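Local structure of cytosol aminopeptidase (Coxiella burnetii, 3IJ3) at residues I233-G238 and V294-L299; K244-G249 and A344-E349; G258-T263 and Y312-V317; E327-D332 and T418-N423. The protein probably acts as a manganese-dependent M17-family aminopeptidase that removes amino acids from the N-termini of peptides. All coordinates share one frame; numbering follows the deposited sequence.

Contact 1. Residues I233-G238 and V294-L299. With PG4 (tetraethylene glycol), chain O; SO4 (sulfate ion), chain G.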
loop_
_atom_site.group_PDB
_atom_site.type_symbol
_atom_site.label_atom_id
_atom_site.label_comp_id
_atom_site.label_asym_id
_atom_site.label_seq_id
_atom_site.Cartn_x
_atom_site.Cartn_y
_atom_site.Cartn_z
ATOM N N ILE A 233 -18.272 33.716 -7.365
ATOM C CA ILE A 233 -18.138 34.802 -8.350
ATOM C C ILE A 233 -19.320 34.687 -9.326
ATOM O O ILE A 233 -19.534 33.616 -9.883
ATOM C CB ILE A 233 -16.824 34.642 -9.138
ATOM C CG1 ILE A 233 -15.636 34.643 -8.188
ATOM C CG2 ILE A 233 -16.666 35.763 -10.211
ATOM C CD1 ILE A 233 -14.392 33.964 -8.775
ATOM N N ASP A 234 -20.014 35.803 -9.584
ATOM C CA ASP A 234 -21.211 35.851 -10.447
ATOM C C ASP A 234 -21.098 37.047 -11.383
ATOM O O ASP A 234 -21.241 38.188 -10.948
ATOM C CB ASP A 234 -22.446 35.952 -9.540
ATOM C CG ASP A 234 -23.796 35.845 -10.284
ATOM O OD1 ASP A 234 -23.828 35.725 -11.513
ATOM O OD2 ASP A 234 -24.859 35.868 -9.583
ATOM N N LEU A 235 -20.751 36.782 -12.637
ATOM C CA LEU A 235 -20.597 37.813 -13.662
ATOM C C LEU A 235 -21.747 37.788 -14.647
ATOM O O LEU A 235 -22.219 36.703 -15.037
ATOM C CB LEU A 235 -19.257 37.636 -14.405
ATOM C CG LEU A 235 -18.957 38.488 -15.668
ATOM C CD1 LEU A 235 -17.455 38.565 -15.955
ATOM C CD2 LEU A 235 -19.693 37.936 -16.914
ATOM N N LYS A 236 -22.202 38.978 -15.065
ATOM C CA LYS A 236 -23.252 39.096 -16.069
ATOM C C LYS A 236 -22.876 40.116 -17.140
ATOM O O LYS A 236 -22.260 41.138 -16.857
ATOM C CB LYS A 236 -24.612 39.465 -15.467
ATOM C CG LYS A 236 -25.218 38.335 -14.672
ATOM C CD LYS A 236 -26.604 38.640 -14.131
ATOM C CE LYS A 236 -27.256 37.339 -13.636
ATOM N NZ LYS A 236 -28.656 37.529 -13.147
ATOM N N TRP A 237 -23.289 39.823 -18.364
ATOM C CA TRP A 237 -23.035 40.692 -19.512
ATOM C C TRP A 237 -24.058 40.466 -20.596
ATOM O O TRP A 237 -24.579 39.375 -20.748
ATOM C CB TRP A 237 -21.637 40.380 -20.081
ATOM C CG TRP A 237 -21.267 41.016 -21.388
ATOM C CD1 TRP A 237 -20.538 42.137 -21.554
ATOM C CD2 TRP A 237 -21.581 40.536 -22.711
ATOM N NE1 TRP A 237 -20.378 42.415 -22.895
ATOM C CE2 TRP A 237 -20.995 41.436 -23.626
ATOM C CE3 TRP A 237 -22.270 39.423 -23.207
ATOM C CZ2 TRP A 237 -21.103 41.273 -25.020
ATOM C CZ3 TRP A 237 -22.389 39.264 -24.580
ATOM C CH2 TRP A 237 -21.801 40.180 -25.474
ATOM N N GLY A 238 -24.352 41.519 -21.354
ATOM C CA GLY A 238 -25.204 41.371 -22.507
ATOM C C GLY A 238 -26.606 41.903 -22.373
ATOM O O GLY A 238 -27.049 42.267 -21.282
ATOM N N VAL A 294 -26.083 37.078 -26.801
ATOM C CA VAL A 294 -26.623 36.308 -25.701
ATOM C C VAL A 294 -26.553 37.130 -24.421
ATOM O O VAL A 294 -25.858 38.152 -24.362
ATOM C CB VAL A 294 -25.843 34.988 -25.464
ATOM C CG1 VAL A 294 -25.925 34.090 -26.704
ATOM C CG2 VAL A 294 -24.357 35.243 -25.065
ATOM N N ARG A 295 -27.315 36.689 -23.434
ATOM C CA ARG A 295 -27.265 37.237 -22.078
ATOM C C ARG A 295 -26.386 36.238 -21.329
ATOM O O ARG A 295 -26.821 35.138 -20.990
ATOM C CB ARG A 295 -28.661 37.343 -21.478
ATOM C CG ARG A 295 -28.715 37.829 -20.046
ATOM C CD ARG A 295 -28.005 39.170 -19.809
ATOM N NE ARG A 295 -28.194 39.612 -18.418
ATOM C CZ ARG A 295 -27.749 40.755 -17.894
ATOM N NH1 ARG A 295 -27.040 41.626 -18.628
ATOM N NH2 ARG A 295 -28.018 41.031 -16.614
ATOM N N LEU A 296 -25.135 36.633 -21.103
ATOM C CA LEU A 296 -24.134 35.783 -20.493
ATOM C C LEU A 296 -24.104 35.900 -18.979
ATOM O O LEU A 296 -24.190 37.008 -18.417
ATOM C CB LEU A 296 -22.753 36.170 -21.012
ATOM C CG LEU A 296 -21.517 35.498 -20.387
ATOM C CD1 LEU A 296 -21.510 33.998 -20.722
ATOM C CD2 LEU A 296 -20.255 36.199 -20.896
ATOM N N ARG A 297 -23.988 34.760 -18.321
ATOM C CA ARG A 297 -23.771 34.735 -16.891
ATOM C C ARG A 297 -22.667 33.711 -16.666
ATOM O O ARG A 297 -22.635 32.667 -17.330
ATOM C CB ARG A 297 -25.039 34.339 -16.137
ATOM C CG ARG A 297 -24.856 34.301 -14.654
ATOM C CD ARG A 297 -26.126 33.873 -13.948
ATOM N NE ARG A 297 -26.112 34.222 -12.529
ATOM C CZ ARG A 297 -27.086 33.901 -11.675
ATOM N NH1 ARG A 297 -28.126 33.166 -12.074
ATOM N NH2 ARG A 297 -27.016 34.302 -10.412
ATOM N N LEU A 298 -21.735 34.039 -15.779
ATOM C CA LEU A 298 -20.629 33.163 -15.398
ATOM C C LEU A 298 -20.633 33.001 -13.887
ATOM O O LEU A 298 -20.579 33.993 -13.146
ATOM C CB LEU A 298 -19.296 33.756 -15.862
ATOM C CG LEU A 298 -18.006 33.148 -15.291
ATOM C CD1 LEU A 298 -17.761 31.725 -15.859
ATOM C CD2 LEU A 298 -16.821 34.036 -15.627
ATOM N N LEU A 299 -20.728 31.747 -13.426
ATOM C CA LEU A 299 -20.746 31.404 -12.020
ATOM C C LEU A 299 -19.562 30.525 -11.696
ATOM O O LEU A 299 -19.386 29.452 -12.297
ATOM C CB LEU A 299 -22.058 30.665 -11.677
ATOM C CG LEU A 299 -23.310 31.526 -11.658
ATOM C CD1 LEU A 299 -24.576 30.656 -11.799
ATOM C CD2 LEU A 299 -23.341 32.342 -10.344
HETATM O O1 PG4 O . -27.343 44.950 -16.062
HETATM C C1 PG4 O . -26.452 44.906 -17.185
HETATM C C2 PG4 O . -25.284 43.961 -16.893
HETATM O O2 PG4 O . -24.509 43.725 -18.074
HETATM C C3 PG4 O . -23.497 44.712 -18.293
HETATM C C4 PG4 O . -22.794 44.523 -19.638
HETATM O O3 PG4 O . -23.716 44.363 -20.717
HETATM C C5 PG4 O . -23.129 44.660 -21.983
HETATM C C6 PG4 O . -24.194 44.828 -23.061
HETATM O O4 PG4 O . -23.637 44.476 -24.329
HETATM C C7 PG4 O . -24.596 43.984 -25.277
HETATM C C8 PG4 O . -25.100 45.125 -26.154
HETATM O O5 PG4 O . -26.421 44.833 -26.633
HETATM S S SO4 G . -30.346 40.384 -13.801
HETATM O O1 SO4 G . -29.215 41.202 -13.378
HETATM O O2 SO4 G . -31.267 41.195 -14.593
HETATM O O3 SO4 G . -29.870 39.286 -14.623
HETATM O O4 SO4 G . -31.059 39.862 -12.641
#

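Contact 2. Residues K244-G249 and A344-E349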
loop_
_atom_site.group_PDB
_atom_site.type_symbol
_atom_site.label_atom_id
_atom_site.label_comp_id
_atom_site.label_asym_id
_atom_site.label_seq_id
_atom_site.Cartn_x
_atom_site.Cartn_y
_atom_site.Cartn_z
ATOM N N LYS A 244 -30.450 33.406 -22.629
ATOM C CA LYS A 244 -29.538 33.254 -21.519
ATOM C C LYS A 244 -28.636 32.037 -21.681
ATOM O O LYS A 244 -29.111 30.912 -21.808
ATOM C CB LYS A 244 -30.308 33.155 -20.205
ATOM C CG LYS A 244 -30.999 34.431 -19.751
ATOM C CD LYS A 244 -31.713 34.181 -18.415
ATOM C CE LYS A 244 -32.232 35.469 -17.768
ATOM N NZ LYS A 244 -33.230 36.138 -18.585
ATOM N N VAL A 245 -27.331 32.286 -21.703
ATOM C CA VAL A 245 -26.310 31.230 -21.738
ATOM C C VAL A 245 -25.553 31.411 -20.439
ATOM O O VAL A 245 -24.979 32.490 -20.210
ATOM C CB VAL A 245 -25.367 31.371 -22.931
ATOM C CG1 VAL A 245 -24.183 30.362 -22.820
ATOM C CG2 VAL A 245 -26.144 31.195 -24.237
ATOM N N THR A 246 -25.552 30.377 -19.592
ATOM C CA THR A 246 -24.895 30.432 -18.297
ATOM C C THR A 246 -23.767 29.414 -18.237
ATOM O O THR A 246 -23.971 28.208 -18.521
ATOM C CB THR A 246 -25.899 30.205 -17.126
ATOM O OG1 THR A 246 -26.920 31.215 -17.164
ATOM C CG2 THR A 246 -25.157 30.211 -15.713
ATOM N N LEU A 247 -22.573 29.906 -17.882
ATOM C CA LEU A 247 -21.370 29.112 -17.784
ATOM C C LEU A 247 -21.018 28.945 -16.309
ATOM O O LEU A 247 -21.106 29.897 -15.530
ATOM C CB LEU A 247 -20.217 29.814 -18.491
ATOM C CG LEU A 247 -20.454 30.246 -19.944
ATOM C CD1 LEU A 247 -19.167 30.937 -20.512
ATOM C CD2 LEU A 247 -20.908 29.077 -20.829
ATOM N N VAL A 248 -20.656 27.726 -15.942
ATOM C CA VAL A 248 -20.305 27.387 -14.588
ATOM C C VAL A 248 -18.937 26.712 -14.580
ATOM O O VAL A 248 -18.659 25.823 -15.383
ATOM C CB VAL A 248 -21.360 26.478 -13.990
ATOM C CG1 VAL A 248 -20.984 26.096 -12.520
ATOM C CG2 VAL A 248 -22.758 27.124 -14.050
ATOM N N GLY A 249 -18.047 27.145 -13.690
ATOM C CA GLY A 249 -16.729 26.543 -13.616
ATOM C C GLY A 249 -16.232 26.234 -12.206
ATOM O O GLY A 249 -16.333 27.058 -11.313
ATOM N N ALA A 344 -27.716 25.053 -8.997
ATOM C CA ALA A 344 -29.017 25.351 -8.403
ATOM C C ALA A 344 -29.347 26.827 -8.630
ATOM O O ALA A 344 -30.506 27.192 -8.887
ATOM C CB ALA A 344 -29.023 25.009 -6.889
ATOM N N GLU A 345 -28.333 27.676 -8.538
ATOM C CA GLU A 345 -28.521 29.106 -8.805
ATOM C C GLU A 345 -28.786 29.371 -10.290
ATOM O O GLU A 345 -29.698 30.131 -10.644
ATOM C CB GLU A 345 -27.296 29.886 -8.344
ATOM C CG GLU A 345 -27.345 31.386 -8.649
ATOM C CD GLU A 345 -28.418 32.158 -7.893
ATOM O OE1 GLU A 345 -29.180 31.584 -7.084
ATOM O OE2 GLU A 345 -28.503 33.386 -8.123
ATOM N N ALA A 346 -28.000 28.744 -11.163
ATOM C CA ALA A 346 -28.147 28.918 -12.602
ATOM C C ALA A 346 -29.551 28.542 -13.093
ATOM O O ALA A 346 -30.132 29.234 -13.931
ATOM C CB ALA A 346 -27.093 28.065 -13.352
ATOM N N VAL A 347 -30.086 27.442 -12.585
ATOM C CA VAL A 347 -31.385 26.940 -13.057
ATOM C C VAL A 347 -32.580 27.840 -12.709
ATOM O O VAL A 347 -33.588 27.812 -13.404
ATOM C CB VAL A 347 -31.683 25.478 -12.587
ATOM C CG1 VAL A 347 -30.688 24.492 -13.196
ATOM C CG2 VAL A 347 -31.742 25.394 -11.101
ATOM N N LYS A 348 -32.467 28.629 -11.642
ATOM C CA LYS A 348 -33.553 29.518 -11.217
ATOM C C LYS A 348 -34.023 30.476 -12.306
ATOM O O LYS A 348 -35.184 30.866 -12.322
ATOM C CB LYS A 348 -33.146 30.327 -9.983
ATOM C CG LYS A 348 -33.004 29.515 -8.705
ATOM C CD LYS A 348 -32.625 30.423 -7.536
ATOM C CE LYS A 348 -32.421 29.640 -6.241
ATOM N NZ LYS A 348 -33.682 29.041 -5.685
ATOM N N GLU A 349 -33.131 30.852 -13.213
ATOM C CA GLU A 349 -33.466 31.770 -14.308
ATOM C C GLU A 349 -34.036 31.081 -15.554
ATOM O O GLU A 349 -34.341 31.762 -16.544
ATOM C CB GLU A 349 -32.207 32.546 -14.733
ATOM C CG GLU A 349 -31.658 33.465 -13.675
ATOM C CD GLU A 349 -30.489 34.296 -14.159
ATOM O OE1 GLU A 349 -29.564 33.728 -14.790
ATOM O OE2 GLU A 349 -30.473 35.520 -13.858
HETATM O O HOH W 1 -28.684 31.291 -15.160
#

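Contact 3. Residues G258-T263 and Y312-V317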
loop_
_atom_site.group_PDB
_atom_site.type_symbol
_atom_site.label_atom_id
_atom_site.label_comp_id
_atom_site.label_asym_id
_atom_site.label_seq_id
_atom_site.Cartn_x
_atom_site.Cartn_y
_atom_site.Cartn_z
ATOM N N GLY A 258 -8.863 17.023 1.370
ATOM C CA GLY A 258 -9.556 17.174 2.648
ATOM C C GLY A 258 -9.147 16.015 3.557
ATOM O O GLY A 258 -8.078 15.406 3.372
ATOM N N LEU A 259 -9.985 15.685 4.544
ATOM C CA LEU A 259 -9.644 14.605 5.481
ATOM C C LEU A 259 -9.337 13.272 4.761
ATOM O O LEU A 259 -8.533 12.490 5.248
ATOM C CB LEU A 259 -10.731 14.466 6.553
ATOM C CG LEU A 259 -10.707 15.618 7.575
ATOM C CD1 LEU A 259 -11.949 15.585 8.471
ATOM C CD2 LEU A 259 -9.439 15.526 8.392
ATOM N N ASP A 260 -9.997 13.040 3.618
ATOM C CA ASP A 260 -9.705 11.883 2.744
ATOM C C ASP A 260 -8.539 12.376 1.862
ATOM O O ASP A 260 -8.664 12.588 0.654
ATOM C CB ASP A 260 -10.930 11.515 1.907
ATOM C CG ASP A 260 -12.037 10.905 2.736
ATOM O OD1 ASP A 260 -11.737 10.042 3.601
ATOM O OD2 ASP A 260 -13.227 11.251 2.523
ATOM N N ILE A 261 -7.394 12.526 2.511
ATOM C CA ILE A 261 -6.228 13.154 1.910
ATOM C C ILE A 261 -5.673 12.409 0.727
ATOM O O ILE A 261 -5.633 11.185 0.710
ATOM C CB ILE A 261 -5.136 13.399 2.992
ATOM C CG1 ILE A 261 -4.081 14.394 2.515
ATOM C CG2 ILE A 261 -4.503 12.063 3.476
ATOM C CD1 ILE A 261 -3.038 14.739 3.640
ATOM N N LYS A 262 -5.262 13.169 -0.287
ATOM C CA LYS A 262 -4.658 12.584 -1.463
ATOM C C LYS A 262 -3.242 12.037 -1.171
ATOM O O LYS A 262 -2.568 12.410 -0.201
ATOM C CB LYS A 262 -4.534 13.662 -2.566
ATOM C CG LYS A 262 -5.833 14.168 -3.133
ATOM C CD LYS A 262 -5.610 15.313 -4.104
ATOM C CE LYS A 262 -6.904 15.851 -4.674
ATOM N NZ LYS A 262 -7.617 14.855 -5.535
ATOM N N THR A 263 -2.791 11.144 -2.040
ATOM C CA THR A 263 -1.407 10.682 -2.019
ATOM C C THR A 263 -0.530 11.838 -2.569
ATOM O O THR A 263 -1.040 12.726 -3.249
ATOM C CB THR A 263 -1.234 9.527 -2.951
ATOM O OG1 THR A 263 -1.515 9.976 -4.286
ATOM C CG2 THR A 263 -2.177 8.359 -2.547
ATOM N N TYR A 312 -14.612 19.771 6.763
ATOM C CA TYR A 312 -15.853 18.994 6.668
ATOM C C TYR A 312 -15.418 17.503 6.640
ATOM O O TYR A 312 -14.312 17.152 6.191
ATOM C CB TYR A 312 -16.740 19.472 5.515
ATOM C CG TYR A 312 -16.451 18.990 4.114
ATOM C CD1 TYR A 312 -17.486 18.605 3.289
ATOM C CD2 TYR A 312 -15.153 18.941 3.578
ATOM C CE1 TYR A 312 -17.274 18.177 1.992
ATOM C CE2 TYR A 312 -14.928 18.499 2.270
ATOM C CZ TYR A 312 -15.995 18.125 1.473
ATOM O OH TYR A 312 -15.835 17.675 0.180
ATOM N N ARG A 313 -16.277 16.636 7.150
ATOM C CA ARG A 313 -15.895 15.276 7.415
ATOM C C ARG A 313 -16.708 14.201 6.727
ATOM O O ARG A 313 -17.866 14.416 6.374
ATOM C CB ARG A 313 -16.125 15.013 8.916
ATOM C CG ARG A 313 -15.625 16.095 9.863
ATOM C CD ARG A 313 -16.317 15.980 11.237
ATOM N NE ARG A 313 -16.002 17.087 12.139
ATOM C CZ ARG A 313 -16.615 18.279 12.118
ATOM N NH1 ARG A 313 -17.611 18.541 11.257
ATOM N NH2 ARG A 313 -16.238 19.219 12.964
ATOM N N PRO A 314 -16.112 13.007 6.601
ATOM C CA PRO A 314 -16.880 11.854 6.119
ATOM C C PRO A 314 -18.046 11.659 7.049
ATOM O O PRO A 314 -17.875 11.711 8.270
ATOM C CB PRO A 314 -15.893 10.699 6.238
ATOM C CG PRO A 314 -14.523 11.356 6.073
ATOM C CD PRO A 314 -14.662 12.754 6.668
ATOM N N GLY A 315 -19.238 11.473 6.491
ATOM C CA GLY A 315 -20.423 11.290 7.297
ATOM C C GLY A 315 -21.168 12.592 7.548
ATOM O O GLY A 315 -22.338 12.567 7.937
ATOM N N ASP A 316 -20.512 13.734 7.341
ATOM C CA ASP A 316 -21.229 15.007 7.526
ATOM C C ASP A 316 -22.318 15.147 6.447
ATOM O O ASP A 316 -22.171 14.638 5.334
ATOM C CB ASP A 316 -20.303 16.230 7.486
ATOM C CG ASP A 316 -19.514 16.434 8.783
ATOM O OD1 ASP A 316 -19.817 15.756 9.807
ATOM O OD2 ASP A 316 -18.615 17.313 8.766
ATOM N N VAL A 317 -23.407 15.807 6.800
ATOM C CA VAL A 317 -24.486 16.082 5.845
ATOM C C VAL A 317 -24.470 17.573 5.577
ATOM O O VAL A 317 -24.607 18.381 6.503
ATOM C CB VAL A 317 -25.853 15.604 6.341
ATOM C CG1 VAL A 317 -26.948 16.044 5.351
ATOM C CG2 VAL A 317 -25.857 14.083 6.534
HETATM O O HOH W 2 -12.167 17.617 4.524
#

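Contact 4. Residues E327-D332 and T418-N423. With SO4 (sulfate ion), chain F.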
loop_
_atom_site.group_PDB
_atom_site.type_symbol
_atom_site.label_atom_id
_atom_site.label_comp_id
_atom_site.label_asym_id
_atom_site.label_seq_id
_atom_site.Cartn_x
_atom_site.Cartn_y
_atom_site.Cartn_z
ATOM N N GLU A 327 -24.888 13.584 1.857
ATOM C CA GLU A 327 -24.052 12.901 2.816
ATOM C C GLU A 327 -22.672 12.799 2.180
ATOM O O GLU A 327 -22.514 12.213 1.091
ATOM C CB GLU A 327 -24.576 11.516 3.151
ATOM C CG GLU A 327 -23.672 10.815 4.208
ATOM C CD GLU A 327 -24.118 9.417 4.581
ATOM O OE1 GLU A 327 -24.876 8.783 3.799
ATOM O OE2 GLU A 327 -23.693 8.943 5.676
ATOM N N ILE A 328 -21.666 13.311 2.866
ATOM C CA ILE A 328 -20.304 13.268 2.356
ATOM C C ILE A 328 -19.676 11.909 2.639
ATOM O O ILE A 328 -19.428 11.528 3.803
ATOM C CB ILE A 328 -19.419 14.369 2.981
ATOM C CG1 ILE A 328 -20.035 15.759 2.748
ATOM C CG2 ILE A 328 -17.955 14.284 2.420
ATOM C CD1 ILE A 328 -20.317 16.088 1.245
ATOM N N THR A 329 -19.437 11.164 1.574
ATOM C CA THR A 329 -18.799 9.850 1.658
ATOM C C THR A 329 -17.349 9.893 1.168
ATOM O O THR A 329 -16.640 8.907 1.286
ATOM C CB THR A 329 -19.599 8.770 0.902
ATOM O OG1 THR A 329 -19.882 9.206 -0.412
ATOM C CG2 THR A 329 -20.931 8.508 1.614
ATOM N N ASN A 330 -16.935 11.024 0.614
ATOM C CA ASN A 330 -15.550 11.222 0.146
ATOM C C ASN A 330 -15.318 12.712 0.142
ATOM O O ASN A 330 -15.915 13.429 -0.671
ATOM C CB ASN A 330 -15.366 10.632 -1.249
ATOM C CG ASN A 330 -13.953 10.796 -1.788
ATOM O OD1 ASN A 330 -13.060 11.349 -1.124
ATOM N ND2 ASN A 330 -13.740 10.299 -3.012
ATOM N N THR A 331 -14.451 13.213 1.026
ATOM C CA THR A 331 -14.221 14.663 1.065
ATOM C C THR A 331 -13.467 15.163 -0.181
ATOM O O THR A 331 -13.441 16.358 -0.457
ATOM C CB THR A 331 -13.411 15.091 2.318
ATOM O OG1 THR A 331 -12.116 14.493 2.269
ATOM C CG2 THR A 331 -14.122 14.700 3.598
ATOM N N ASP A 332 -12.886 14.231 -0.936
ATOM C CA ASP A 332 -12.109 14.536 -2.142
ATOM C C ASP A 332 -13.030 14.550 -3.401
ATOM O O ASP A 332 -12.545 14.745 -4.503
ATOM C CB ASP A 332 -10.967 13.546 -2.266
ATOM C CG ASP A 332 -9.937 13.925 -3.346
ATOM O OD1 ASP A 332 -9.837 15.092 -3.726
ATOM O OD2 ASP A 332 -9.208 13.025 -3.789
ATOM N N THR A 418 -25.608 10.674 -1.577
ATOM C CA THR A 418 -24.208 10.794 -1.192
ATOM C C THR A 418 -23.498 11.535 -2.294
ATOM O O THR A 418 -24.054 11.720 -3.377
ATOM C CB THR A 418 -23.524 9.431 -1.027
ATOM O OG1 THR A 418 -23.522 8.738 -2.286
ATOM C CG2 THR A 418 -24.214 8.568 0.038
ATOM N N ASN A 419 -22.264 11.980 -2.026
ATOM C CA ASN A 419 -21.509 12.633 -3.084
ATOM C C ASN A 419 -20.591 11.688 -3.841
ATOM O O ASN A 419 -20.054 12.086 -4.847
ATOM C CB ASN A 419 -20.699 13.834 -2.596
ATOM C CG ASN A 419 -19.546 13.465 -1.736
ATOM O OD1 ASN A 419 -19.611 12.516 -0.957
ATOM N ND2 ASN A 419 -18.453 14.276 -1.819
ATOM N N SER A 420 -20.418 10.452 -3.405
ATOM C CA SER A 420 -19.548 9.533 -4.131
ATOM C C SER A 420 -20.104 8.143 -4.079
ATOM O O SER A 420 -20.872 7.804 -3.173
ATOM C CB SER A 420 -18.120 9.501 -3.573
ATOM O OG SER A 420 -18.134 8.900 -2.287
ATOM N N SER A 421 -19.659 7.321 -5.020
ATOM C CA SER A 421 -20.178 5.960 -5.127
ATOM C C SER A 421 -19.517 4.936 -4.245
ATOM O O SER A 421 -18.464 5.148 -3.621
ATOM C CB SER A 421 -20.298 5.504 -6.618
ATOM O OG SER A 421 -19.108 5.633 -7.376
ATOM N N GLN A 422 -20.199 3.804 -4.174
ATOM C CA GLN A 422 -19.817 2.681 -3.345
ATOM C C GLN A 422 -18.583 1.911 -3.866
ATOM O O GLN A 422 -17.920 1.192 -3.123
ATOM C CB GLN A 422 -21.036 1.733 -3.263
ATOM C CG GLN A 422 -22.373 2.448 -2.955
ATOM C CD GLN A 422 -23.589 1.516 -3.001
ATOM O OE1 GLN A 422 -23.474 0.326 -3.326
ATOM N NE2 GLN A 422 -24.767 2.066 -2.689
ATOM N N ASN A 423 -18.265 2.087 -5.136
ATOM C CA ASN A 423 -17.181 1.360 -5.780
ATOM C C ASN A 423 -16.191 2.296 -6.454
ATOM O O ASN A 423 -16.391 3.503 -6.479
ATOM C CB ASN A 423 -17.819 0.450 -6.818
ATOM C CG ASN A 423 -18.655 1.236 -7.848
ATOM O OD1 ASN A 423 -18.155 2.174 -8.470
ATOM N ND2 ASN A 423 -19.918 0.838 -8.035
HETATM S S SO4 F . -16.836 8.733 -7.756
HETATM O O1 SO4 F . -15.544 8.346 -7.187
HETATM O O2 SO4 F . -17.778 9.107 -6.704
HETATM O O3 SO4 F . -16.727 9.811 -8.718
HETATM O O4 SO4 F . -17.359 7.561 -8.467
#

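Contact 1. Residues I233-G238 and V294-L299
Arg-297 reaches diagonally across two antiparallel strands and takes the carboxylate of Asp-234 side-on, ignoring the backbone register, which pairs it with Lys-236. Strands 231-237 and 295-305 are neighbours in the large mixed sheet of the catalytic domain. Arg-297 NE meets Asp-234 OD1 at 2.9 Å and Arg-297 NH2 meets Asp-234 OD2 at 2.8 Å, both bonds almost straight; the two planes are turned 30° apart. With chi1 at 180° the Arg-297 chain leaves opposite its own N and runs extended to NE, which carries the guanidinium over to Asp-234. One face of the guanidinium has Lys-236 NZ above its centre, the opposite face Leu-299 CD1. Carboxylates balance this basic cluster: Glu-349 pairs with Lys-236 and Arg-297, Glu-345 with Arg-297.

Leu-235 and Leu-298 form a hydrogen-bonded pair, as do Trp-237 and Leu-296. Their side chains share the face covered by helices 186-200 and 275-289; there Leu-296 CB sits at the edge of the indole. Sulfate O3 takes Lys-236 NZ at 2.6 Å and Arg-295 NH2 at 3.2 Å. The bent Arg-295 chain also brings its NH1 to Gly-238 O, 2.7 Å away.

Contact 2. Residues K244-G249 and A344-E349
Thr-246, Ala-346 and Glu-349 close round a single water. Thr-246 OG1 donates to it at 2.7 Å, and the water spends its own protons on Ala-346 O, at 2.8 Å, and on Glu-349 OE1, at 2.6 Å. It thus bridges strand 244-252, in the central sheet of an alpha/beta domain, to the C-terminal part of helix 335-347 and the residues that follow. The threonine turns two ways at once: with OG1 beside the backbone N (chi1 -59°), its CG2 is left to meet Ala-346 CB at 3.7 Å. A longer approach of Val-248 CG2 to that same methyl, 4.5 Å, carries the apolar patch along the strand.

At the outer end Lys-244 and Glu-349 cross at about a right angle, the lysine CD 4.1 Å from the glutamate CB. This touch is made by their carbon chains, since Lys-244 NZ stays 5.5 Å from Glu-349 OE2. That carboxylate is salt-bridged to other cations: Lys-236 at OE2 and Arg-297 at OE1. With two cations and a water proton directed at it, Glu-349 is probably held firmly as the anion, and the water, having given both its protons, is left to accept from Thr-246 OG1.

Contact 3. Residues G258-T263 and Y312-V317
Leu-259 and Arg-313 are the residues whose CA atoms come closest, 6.6 Å apart, where two loops without regular helix or strand meet. Both loops turn here. Asp-260 sits at the centre of an inverse gamma turn, while Arg-313 to Asp-316 make a type II beta turn, closed by Asp-316 N to Arg-313 O at 2.9 Å, with Gly-315 supplying the positive phi its third position favours. A water links the two backbones: it accepts from Leu-259 N at 2.9 Å and donates to Tyr-312 O at 2.8 Å.

Among the side chains, Leu-259 runs alongside Arg-313, its CD1 placed 3.6 Å from Tyr-312 O and close to Arg-313 CG. The side chains of Asp-260 and Pro-314 pass antiparallel to one another, and the proline CG is nearly equidistant from the two carboxylate oxygens, 3.8 Å from Asp-260 OD2. That OD2 also accepts from Thr-331 N. The second turn is braced by Asp-316 OD2, which takes Arg-313 N from above the carboxylate plane and Arg-313 NH1 at 3.0 Å on the syn side. Arg-313 is also an interface residue, salt-bridged to Glu-182 and Glu-304 of the second subunit.

Tyr-312 gives its OH to a bond with Thr-331 O and touches Glu-334, a ligand of the lithium ion. The contact joins the loop between strand 254-255 and helix 264-267, whose N-cap is Thr-263, to the loop that leads from strand 295-305 into strand 317-319.

Contact 4. Residues E327-D332 and T418-N423
Thr-329 OG1 and Ser-420 OG share the shortest bond here, 2.6 Å, and beside it the amide of Asn-419 works as a two-sided clamp. The two loops continue from a parallel bridge, Glu-327 with Thr-418, at the end of a small three-stranded sheet. Asn-419 OD1 accepts from Thr-329 N at 2.9 Å (159° at the hydrogen), and its ND2 donates to Asn-330 O, also at 2.9 Å and close to the amide plane. ND2 also donates to Ala-333 O, which together with the OD1 bond fixes the amide's orientation. With chi1 at 70°, Asn-419 CG is tucked between backbone N and carbonyl carbon, which turns the amide back toward the 327-332 loop.

Asn-419 N still reaches Glu-327 O at 3.1 Å before the side chain takes over from the backbone. Asn-330 begins the Asn-Thr-Asp-Ala-Glu-Gly-Arg signature of the M17 family, which goes on to the lithium ligand Glu-334; Asn-330 OD1 receives Asp-332 N in an Asx turn. Further along, Ser-421 binds a sulfate, probably from the crystallisation liquor, through its N and its OG, the latter 2.8 Å from O4, and Arg-336 binds the same ion.

Packing is modest. Ile-328 CD1 lies 4.0 Å from Asn-419 ND2, and Thr-329 meets Thr-418 at about a right angle, CG2 to CG2 at 3.6 Å.

How the contacts relate
The four contacts form two clusters, each with centres about 9 Å apart. Contacts 1 and 2 share the central sheet, where strands 295-305 and 244-252 are neighbours, probably bonded from Leu-247 N to Arg-297 O. Contacts 3 and 4 are loop pairings nearer the lithium site, tied by Gly-315 N to Ile-328 O at 2.7 Å. Contacts 1, 2 and 3 are buried, contact 3 partly by a second subunit; contact 4 is only partly buried. Contact 1 depends on regular strand bonding with charges on one face; contact 2 adds a helix through one water and methyl packing. Contact 3 also relies on a water, whereas contact 4 uses direct side-chain amide and hydroxyl bonds.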